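PDB 4ZCF: type III restriction-modification enzyme EcoP15I Mod subunit from Escherichia coli, which transfers a methyl group from S-adenosyl-L-methionine to an adenine of the DNA site 5'-CAGCAG-3' and, together with the Res subunit, supports DNA restriction. Local coordinates for residues G222-T230 with L388-R397; T400-P408 with E493-K501. All coordinates share one frame; numbering follows the deposited sequence.

Contact 1 of 2, residues G222-T230 with L388-R397; sequences GDLVWKNAT and LSSVIHLDGR
Val225 and Lys227 are zipped to the neighbouring strand by a parallel ladder that shows how backbone bonds alternate along such a pair. Val225 N gives a nearly straight bond to Ser390 O (2.6 Å) and Val225 O takes one from Ile392 N (2.7 Å); Lys227 N then reaches Ile392 O, and Leu394 N reaches Lys227 O. Beyond the strands, Gly396 N still finds Asn228 O (2.9 Å), carrying the pairing into the loop. The alternate residues Leu224 and Trp226 turn their backbone bonds to Ile244 and Glu242 of strand 241-248.

Side-chain polarity adds little to this. Trp226 NE1 makes a weak bond to Leu394 O, bent to 125° at the hydrogen, while Leu394 CB lies in the ring plane, 3.5 Å from NE1. The indole also carries Asn228 CB over the centre of one face, so both an edge and a face of the ring are covered. On the side of Trp226 and Ile392 the sheet meets helix 420-430, with Leu422 touching Trp226; Leu224 CD2 presses on Leu388 CG at 3.9 Å, the two leucines crossing at about a right angle. Val225, Val391, Lys227 and His393 occupy the other side. There the aliphatic start of Lys227 lies by the imidazole of His393, and a bend at chi2 (94°) leads the chain away, NZ ending on Ala229 O. His393 meets His393 of the second subunit, whose His241 and Glu240 bind Ser390 OG.

Strand 391-393 thus adds a parallel strand outside strand 220-227; the antiparallel strand 241-248, inserted between 193-199 and 220-227, is the hallmark of the Rossmann-like class I methyltransferase fold.

Contact 2 of 2, residues T400-P408 with E493-K501; sequences TNELKELFP and ERLIRASKK
Leu406 and Phe407 pack against Arg494 and Arg497 on one side of helix 487-500, a contact within the Rossmann-like methyltransferase architecture. Leu406 fills the middle: CD1 rests on Arg494 CG at 3.7 Å, while its other branch, CD2, meets Ala498 CB at 4.2 Å.

Arg497 runs extended from CG to NE beside this leucine. Its NH1 donates to Leu406 O (2.9 Å), the oxygen lying close to the guanidinium plane, and NH2 together with a weaker bond from NE holds Glu493 OE2 from the same helix. Phe407 CD1 sits over one face of that guanidinium, toward its rim, with the two planes 34° apart. Replacing Arg497 by an alanine removes the whole group and would probably leave Leu406 O and Glu493 OE2 without these donors, with a gap beside the phenylalanine ring.

Arg494, by contrast, bends at chi2 (-105°) and again at chi3, placing one face of its guanidinium against Leu403 CD2; NE is bound by Ser444 O. One water then bridges the segments, accepting from Arg494 NH2 at 3.0 Å and donating to Glu402 OE1 at 2.8 Å.

Overall arrangement
The two contacts stand in series along the chain: contact 1 closes at Arg397, and contact 2 opens at Thr400, strand 391-393 being followed, after a short loop, by helix 399-404. Their centres are about 24 Å apart, and Thr400 OG1 is hydrogen-bonded to Arg397 O at the junction. Contact 1 is made at the edge, within this chain, of the mixed sheet, which runs on into the second subunit; its nearest atom is about 9 Å from bound DNA. Contact 2, its nearest atom about 25 Å from the DNA, forms where the chain leaving that edge meets helix 487-500. A single continuous piece of chain therefore links the dimer-facing edge to a helix that precedes strand 508-514, the second strand from the far edge of the same sheet.

Contact 1 of 2, residues G222-T230 with L388-R397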
loop_
_atom_site.group_PDB
_atom_site.type_symbol
_atom_site.label_atom_id
_atom_site.label_comp_id
_atom_site.label_asym_id
_atom_site.label_seq_id
_atom_site.Cartn_x
_atom_site.Cartn_y
_atom_site.Cartn_z
ATOM N N GLY A 222 -5.512 5.749 -2.747
ATOM C CA GLY A 222 -5.835 6.873 -3.612
ATOM C C GLY A 222 -5.063 8.090 -3.165
ATOM O O GLY A 222 -4.334 8.042 -2.164
ATOM N N ASP A 223 -5.181 9.182 -3.938
ATOM C CA ASP A 223 -4.546 10.458 -3.652
ATOM C C ASP A 223 -5.622 11.473 -3.553
ATOM O O ASP A 223 -6.611 11.406 -4.287
ATOM C CB ASP A 223 -3.506 10.849 -4.713
ATOM C CG ASP A 223 -2.484 9.746 -4.978
ATOM O OD1 ASP A 223 -1.975 9.139 -3.979
ATOM O OD2 ASP A 223 -2.231 9.445 -6.173
ATOM N N LEU A 224 -5.464 12.366 -2.576
ATOM C CA LEU A 224 -6.391 13.448 -2.299
ATOM C C LEU A 224 -5.754 14.749 -2.754
ATOM O O LEU A 224 -4.538 14.914 -2.675
ATOM C CB LEU A 224 -6.746 13.529 -0.797
ATOM C CG LEU A 224 -7.183 12.228 -0.108
ATOM C CD1 LEU A 224 -6.955 12.315 1.415
ATOM C CD2 LEU A 224 -8.651 11.905 -0.411
ATOM N N VAL A 225 -6.593 15.661 -3.263
ATOM C CA VAL A 225 -6.168 16.971 -3.750
ATOM C C VAL A 225 -6.648 17.998 -2.784
ATOM O O VAL A 225 -7.844 18.123 -2.560
ATOM C CB VAL A 225 -6.605 17.209 -5.215
ATOM C CG1 VAL A 225 -6.426 18.663 -5.630
ATOM C CG2 VAL A 225 -5.844 16.268 -6.159
ATOM N N TRP A 226 -5.708 18.638 -2.103
ATOM C CA TRP A 226 -6.015 19.693 -1.135
ATOM C C TRP A 226 -5.840 21.078 -1.802
ATOM O O TRP A 226 -4.712 21.509 -2.033
ATOM C CB TRP A 226 -5.159 19.544 0.160
ATOM C CG TRP A 226 -5.502 20.518 1.259
ATOM C CD1 TRP A 226 -6.730 21.039 1.541
ATOM C CD2 TRP A 226 -4.609 21.050 2.240
ATOM N NE1 TRP A 226 -6.632 21.956 2.559
ATOM C CE2 TRP A 226 -5.356 21.940 3.049
ATOM C CE3 TRP A 226 -3.229 20.891 2.500
ATOM C CZ2 TRP A 226 -4.777 22.653 4.114
ATOM C CZ3 TRP A 226 -2.653 21.594 3.551
ATOM C CH2 TRP A 226 -3.418 22.465 4.346
ATOM N N LYS A 227 -6.963 21.711 -2.193
ATOM C CA LYS A 227 -6.977 23.062 -2.761
ATOM C C LYS A 227 -7.016 23.992 -1.522
ATOM O O LYS A 227 -8.059 24.153 -0.876
ATOM C CB LYS A 227 -8.144 23.239 -3.755
ATOM C CG LYS A 227 -8.602 24.675 -3.957
ATOM C CD LYS A 227 -7.972 25.382 -5.109
ATOM C CE LYS A 227 -8.653 26.722 -5.320
ATOM N NZ LYS A 227 -8.554 27.652 -4.154
ATOM N N ASN A 228 -5.820 24.485 -1.137
ATOM C CA ASN A 228 -5.526 25.210 0.093
ATOM C C ASN A 228 -5.026 26.639 -0.039
ATOM O O ASN A 228 -4.753 27.286 0.978
ATOM C CB ASN A 228 -4.487 24.387 0.868
ATOM C CG ASN A 228 -3.127 24.288 0.217
ATOM O OD1 ASN A 228 -2.987 24.344 -0.999
ATOM N ND2 ASN A 228 -2.072 24.129 1.022
ATOM N N ALA A 229 -4.841 27.118 -1.276
ATOM C CA ALA A 229 -4.317 28.464 -1.541
ATOM C C ALA A 229 -5.153 29.189 -2.585
ATOM O O ALA A 229 -5.919 28.549 -3.313
ATOM C CB ALA A 229 -2.866 28.386 -1.996
ATOM N N THR A 230 -5.009 30.533 -2.628
ATOM C CA THR A 230 -5.639 31.454 -3.556
ATOM C C THR A 230 -4.529 32.380 -4.001
ATOM O O THR A 230 -4.092 33.249 -3.242
ATOM C CB THR A 230 -6.828 32.141 -2.896
ATOM O OG1 THR A 230 -7.752 31.130 -2.493
ATOM C CG2 THR A 230 -7.537 33.106 -3.827
ATOM N N LEU A 388 -15.478 10.212 1.582
ATOM C CA LEU A 388 -14.299 11.041 1.455
ATOM C C LEU A 388 -14.121 11.382 -0.033
ATOM O O LEU A 388 -13.692 10.543 -0.803
ATOM C CB LEU A 388 -13.066 10.320 2.036
ATOM C CG LEU A 388 -11.679 10.957 1.880
ATOM C CD1 LEU A 388 -11.609 12.360 2.526
ATOM C CD2 LEU A 388 -10.645 10.066 2.458
ATOM N N SER A 389 -14.498 12.599 -0.437
ATOM C CA SER A 389 -14.306 13.063 -1.808
ATOM C C SER A 389 -12.779 13.307 -2.059
ATOM O O SER A 389 -12.067 13.662 -1.126
ATOM C CB SER A 389 -15.149 14.301 -2.089
ATOM O OG SER A 389 -14.630 15.024 -3.205
ATOM N N SER A 390 -12.285 13.069 -3.294
ATOM C CA SER A 390 -10.856 13.189 -3.631
ATOM C C SER A 390 -10.287 14.613 -3.671
ATOM O O SER A 390 -9.065 14.791 -3.539
ATOM C CB SER A 390 -10.531 12.444 -4.924
ATOM O OG SER A 390 -11.068 13.101 -6.061
ATOM N N VAL A 391 -11.164 15.620 -3.883
ATOM C CA VAL A 391 -10.774 17.038 -3.962
ATOM C C VAL A 391 -11.308 17.806 -2.757
ATOM O O VAL A 391 -12.515 18.028 -2.666
ATOM C CB VAL A 391 -11.193 17.696 -5.310
ATOM C CG1 VAL A 391 -10.727 19.160 -5.383
ATOM C CG2 VAL A 391 -10.666 16.899 -6.484
ATOM N N ILE A 392 -10.418 18.231 -1.845
ATOM C CA ILE A 392 -10.782 19.004 -0.632
ATOM C C ILE A 392 -10.413 20.488 -0.741
ATOM O O ILE A 392 -9.236 20.821 -0.904
ATOM C CB ILE A 392 -10.191 18.379 0.655
ATOM C CG1 ILE A 392 -10.256 16.826 0.638
ATOM C CG2 ILE A 392 -10.817 18.990 1.907
ATOM C CD1 ILE A 392 -9.200 16.145 1.497
ATOM N N HIS A 393 -11.420 21.358 -0.609
ATOM C CA HIS A 393 -11.322 22.825 -0.628
ATOM C C HIS A 393 -11.331 23.305 0.780
ATOM O O HIS A 393 -12.360 23.256 1.448
ATOM C CB HIS A 393 -12.505 23.470 -1.393
ATOM C CG HIS A 393 -12.436 23.162 -2.846
ATOM N ND1 HIS A 393 -11.723 23.971 -3.715
ATOM C CD2 HIS A 393 -12.883 22.075 -3.518
ATOM C CE1 HIS A 393 -11.794 23.371 -4.893
ATOM N NE2 HIS A 393 -12.478 22.225 -4.816
ATOM N N LEU A 394 -10.172 23.746 1.247
ATOM C CA LEU A 394 -9.998 24.232 2.604
ATOM C C LEU A 394 -8.777 25.135 2.624
ATOM O O LEU A 394 -7.668 24.675 2.323
ATOM C CB LEU A 394 -9.832 23.039 3.555
ATOM C CG LEU A 394 -9.584 23.355 5.013
ATOM C CD1 LEU A 394 -10.892 23.704 5.724
ATOM C CD2 LEU A 394 -8.835 22.207 5.673
ATOM N N ASP A 395 -8.994 26.429 2.925
ATOM C CA ASP A 395 -7.946 27.428 2.998
ATOM C C ASP A 395 -6.952 27.042 4.094
ATOM O O ASP A 395 -7.335 26.868 5.262
ATOM C CB ASP A 395 -8.545 28.829 3.266
ATOM C CG ASP A 395 -7.715 30.021 2.796
ATOM O OD1 ASP A 395 -6.507 29.834 2.478
ATOM O OD2 ASP A 395 -8.278 31.131 2.705
ATOM N N GLY A 396 -5.692 26.898 3.691
ATOM C CA GLY A 396 -4.613 26.536 4.597
ATOM C C GLY A 396 -4.141 27.681 5.465
ATOM O O GLY A 396 -3.542 27.440 6.514
ATOM N N ARG A 397 -4.397 28.939 5.035
ATOM C CA ARG A 397 -3.986 30.134 5.779
ATOM C C ARG A 397 -4.615 30.294 7.188
ATOM O O ARG A 397 -4.077 31.042 8.001
ATOM C CB ARG A 397 -3.947 31.412 4.904
ATOM C CG ARG A 397 -5.280 32.108 4.667
ATOM C CD ARG A 397 -5.075 33.313 3.773
ATOM N NE ARG A 397 -6.152 33.464 2.787
ATOM C CZ ARG A 397 -5.993 33.361 1.467
ATOM N NH1 ARG A 397 -4.794 33.113 0.952
ATOM N NH2 ARG A 397 -7.029 33.514 0.654
#

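Contact 2 of 2, residues T400-P408 with E493-K501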
loop_
_atom_site.group_PDB
_atom_site.type_symbol
_atom_site.label_atom_id
_atom_site.label_comp_id
_atom_site.label_asym_id
_atom_site.label_seq_id
_atom_site.Cartn_x
_atom_site.Cartn_y
_atom_site.Cartn_z
ATOM N N THR A 400 -2.571 30.132 10.692
ATOM C CA THR A 400 -2.029 31.326 11.345
ATOM C C THR A 400 -3.000 31.790 12.443
ATOM O O THR A 400 -2.568 32.202 13.517
ATOM C CB THR A 400 -1.714 32.423 10.325
ATOM O OG1 THR A 400 -2.911 32.788 9.630
ATOM C CG2 THR A 400 -0.616 32.024 9.347
ATOM N N ASN A 401 -4.302 31.667 12.193
ATOM C CA ASN A 401 -5.358 32.033 13.133
ATOM C C ASN A 401 -5.346 31.104 14.370
ATOM O O ASN A 401 -5.467 31.570 15.503
ATOM C CB ASN A 401 -6.710 31.973 12.418
ATOM C CG ASN A 401 -7.774 32.828 13.050
ATOM O OD1 ASN A 401 -8.009 33.970 12.623
ATOM N ND2 ASN A 401 -8.463 32.279 14.056
ATOM N N GLU A 402 -5.190 29.791 14.128
ATOM C CA GLU A 402 -5.121 28.719 15.126
ATOM C C GLU A 402 -3.938 28.917 16.076
ATOM O O GLU A 402 -4.072 28.718 17.295
ATOM C CB GLU A 402 -4.967 27.370 14.416
ATOM C CG GLU A 402 -6.251 26.857 13.801
ATOM C CD GLU A 402 -6.071 25.788 12.745
ATOM O OE1 GLU A 402 -4.959 25.221 12.639
ATOM O OE2 GLU A 402 -7.061 25.500 12.036
ATOM N N LEU A 403 -2.793 29.320 15.493
ATOM C CA LEU A 403 -1.540 29.561 16.185
ATOM C C LEU A 403 -1.439 30.907 16.884
ATOM O O LEU A 403 -0.702 31.014 17.870
ATOM C CB LEU A 403 -0.336 29.257 15.280
ATOM C CG LEU A 403 -0.031 27.760 15.105
ATOM C CD1 LEU A 403 0.866 27.526 13.906
ATOM C CD2 LEU A 403 0.615 27.166 16.360
ATOM N N LYS A 404 -2.204 31.925 16.419
ATOM C CA LYS A 404 -2.251 33.227 17.097
ATOM C C LYS A 404 -3.152 33.091 18.341
ATOM O O LYS A 404 -2.998 33.829 19.302
ATOM C CB LYS A 404 -2.727 34.360 16.156
ATOM C CG LYS A 404 -2.403 35.780 16.661
ATOM C CD LYS A 404 -0.950 36.192 16.381
ATOM C CE LYS A 404 -0.371 37.126 17.426
ATOM N NZ LYS A 404 -0.967 38.489 17.384
ATOM N N GLU A 405 -4.053 32.114 18.323
ATOM C CA GLU A 405 -4.953 31.764 19.408
ATOM C C GLU A 405 -4.208 30.894 20.455
ATOM O O GLU A 405 -4.628 30.834 21.622
ATOM C CB GLU A 405 -6.129 30.985 18.813
ATOM C CG GLU A 405 -7.313 30.766 19.736
ATOM C CD GLU A 405 -8.577 30.377 18.998
ATOM O OE1 GLU A 405 -8.886 31.015 17.962
ATOM O OE2 GLU A 405 -9.262 29.436 19.461
ATOM N N LEU A 406 -3.148 30.161 20.026
ATOM C CA LEU A 406 -2.391 29.328 20.957
ATOM C C LEU A 406 -1.303 30.182 21.577
ATOM O O LEU A 406 -1.162 30.201 22.792
ATOM C CB LEU A 406 -1.796 28.075 20.275
ATOM C CG LEU A 406 -2.774 26.970 19.881
ATOM C CD1 LEU A 406 -2.241 26.155 18.733
ATOM C CD2 LEU A 406 -3.202 26.115 21.076
ATOM N N PHE A 407 -0.591 30.949 20.731
ATOM C CA PHE A 407 0.486 31.873 21.089
ATOM C C PHE A 407 0.061 33.346 20.844
ATOM O O PHE A 407 0.477 33.936 19.846
ATOM C CB PHE A 407 1.764 31.526 20.289
ATOM C CG PHE A 407 2.282 30.123 20.519
ATOM C CD1 PHE A 407 3.207 29.861 21.529
ATOM C CD2 PHE A 407 1.871 29.067 19.705
ATOM C CE1 PHE A 407 3.688 28.565 21.739
ATOM C CE2 PHE A 407 2.351 27.769 19.921
ATOM C CZ PHE A 407 3.258 27.530 20.933
ATOM N N PRO A 408 -0.754 33.975 21.722
ATOM C CA PRO A 408 -1.132 35.379 21.475
ATOM C C PRO A 408 -0.020 36.344 21.853
ATOM O O PRO A 408 0.666 36.819 20.965
ATOM C CB PRO A 408 -2.389 35.570 22.324
ATOM C CG PRO A 408 -2.247 34.618 23.431
ATOM C CD PRO A 408 -1.360 33.476 22.974
ATOM N N GLU A 493 5.284 23.024 24.134
ATOM C CA GLU A 493 4.455 24.136 24.582
ATOM C C GLU A 493 3.102 24.198 23.881
ATOM O O GLU A 493 2.097 24.433 24.562
ATOM C CB GLU A 493 5.206 25.482 24.451
ATOM C CG GLU A 493 4.421 26.727 24.876
ATOM C CD GLU A 493 4.024 26.910 26.337
ATOM O OE1 GLU A 493 3.878 25.903 27.067
ATOM O OE2 GLU A 493 3.803 28.075 26.737
ATOM N N ARG A 494 3.063 23.981 22.539
ATOM C CA ARG A 494 1.805 24.015 21.763
ATOM C C ARG A 494 0.831 22.972 22.248
ATOM O O ARG A 494 -0.374 23.219 22.237
ATOM C CB ARG A 494 2.040 23.817 20.250
ATOM C CG ARG A 494 0.838 24.231 19.421
ATOM C CD ARG A 494 -0.020 23.117 18.821
ATOM N NE ARG A 494 0.203 23.150 17.374
ATOM C CZ ARG A 494 -0.727 23.141 16.431
ATOM N NH1 ARG A 494 -2.001 22.988 16.746
ATOM N NH2 ARG A 494 -0.382 23.237 15.158
ATOM N N LEU A 495 1.347 21.784 22.614
ATOM C CA LEU A 495 0.544 20.664 23.098
ATOM C C LEU A 495 0.070 20.932 24.511
ATOM O O LEU A 495 -1.057 20.599 24.836
ATOM C CB LEU A 495 1.362 19.376 23.023
ATOM C CG LEU A 495 1.402 18.601 21.710
ATOM C CD1 LEU A 495 1.762 19.481 20.556
ATOM C CD2 LEU A 495 2.403 17.468 21.793
ATOM N N ILE A 496 0.922 21.558 25.350
ATOM C CA ILE A 496 0.580 21.976 26.718
ATOM C C ILE A 496 -0.623 22.933 26.653
ATOM O O ILE A 496 -1.631 22.692 27.326
ATOM C CB ILE A 496 1.804 22.588 27.465
ATOM C CG1 ILE A 496 2.738 21.459 27.990
ATOM C CG2 ILE A 496 1.349 23.535 28.616
ATOM C CD1 ILE A 496 4.140 21.926 28.350
ATOM N N ARG A 497 -0.534 23.968 25.791
ATOM C CA ARG A 497 -1.594 24.959 25.588
ATOM C C ARG A 497 -2.876 24.352 25.017
ATOM O O ARG A 497 -3.965 24.642 25.512
ATOM C CB ARG A 497 -1.088 26.145 24.753
ATOM C CG ARG A 497 -0.052 26.960 25.515
ATOM C CD ARG A 497 0.297 28.236 24.794
ATOM N NE ARG A 497 1.523 28.851 25.304
ATOM C CZ ARG A 497 1.890 30.105 25.075
ATOM N NH1 ARG A 497 1.098 30.924 24.404
ATOM N NH2 ARG A 497 3.021 30.564 25.566
ATOM N N ALA A 498 -2.734 23.479 24.013
ATOM C CA ALA A 498 -3.808 22.778 23.327
ATOM C C ALA A 498 -4.479 21.773 24.253
ATOM O O ALA A 498 -5.641 21.429 24.041
ATOM C CB ALA A 498 -3.245 22.067 22.099
ATOM N N SER A 499 -3.731 21.269 25.256
ATOM C CA SER A 499 -4.232 20.329 26.269
ATOM C C SER A 499 -5.032 21.083 27.311
ATOM O O SER A 499 -6.018 20.541 27.783
ATOM C CB SER A 499 -3.075 19.627 26.975
ATOM O OG SER A 499 -3.564 18.746 27.973
ATOM N N LYS A 500 -4.591 22.328 27.680
ATOM C CA LYS A 500 -5.188 23.207 28.697
ATOM C C LYS A 500 -6.567 23.643 28.233
ATOM O O LYS A 500 -7.531 23.529 28.996
ATOM C CB LYS A 500 -4.273 24.390 28.994
ATOM N N LYS A 501 -6.679 24.032 26.947
ATOM C CA LYS A 501 -7.949 24.215 26.234
ATOM C C LYS A 501 -8.212 22.719 25.942
ATOM O O LYS A 501 -7.245 21.967 25.930
ATOM C CB LYS A 501 -7.735 24.942 24.894
ATOM C CG LYS A 501 -6.926 26.234 24.951
ATOM C CD LYS A 501 -6.799 26.858 23.556
ATOM C CE LYS A 501 -5.929 28.100 23.521
ATOM N NZ LYS A 501 -6.721 29.355 23.678
HETATM O O HOH W 1 -2.254 24.688 13.257
#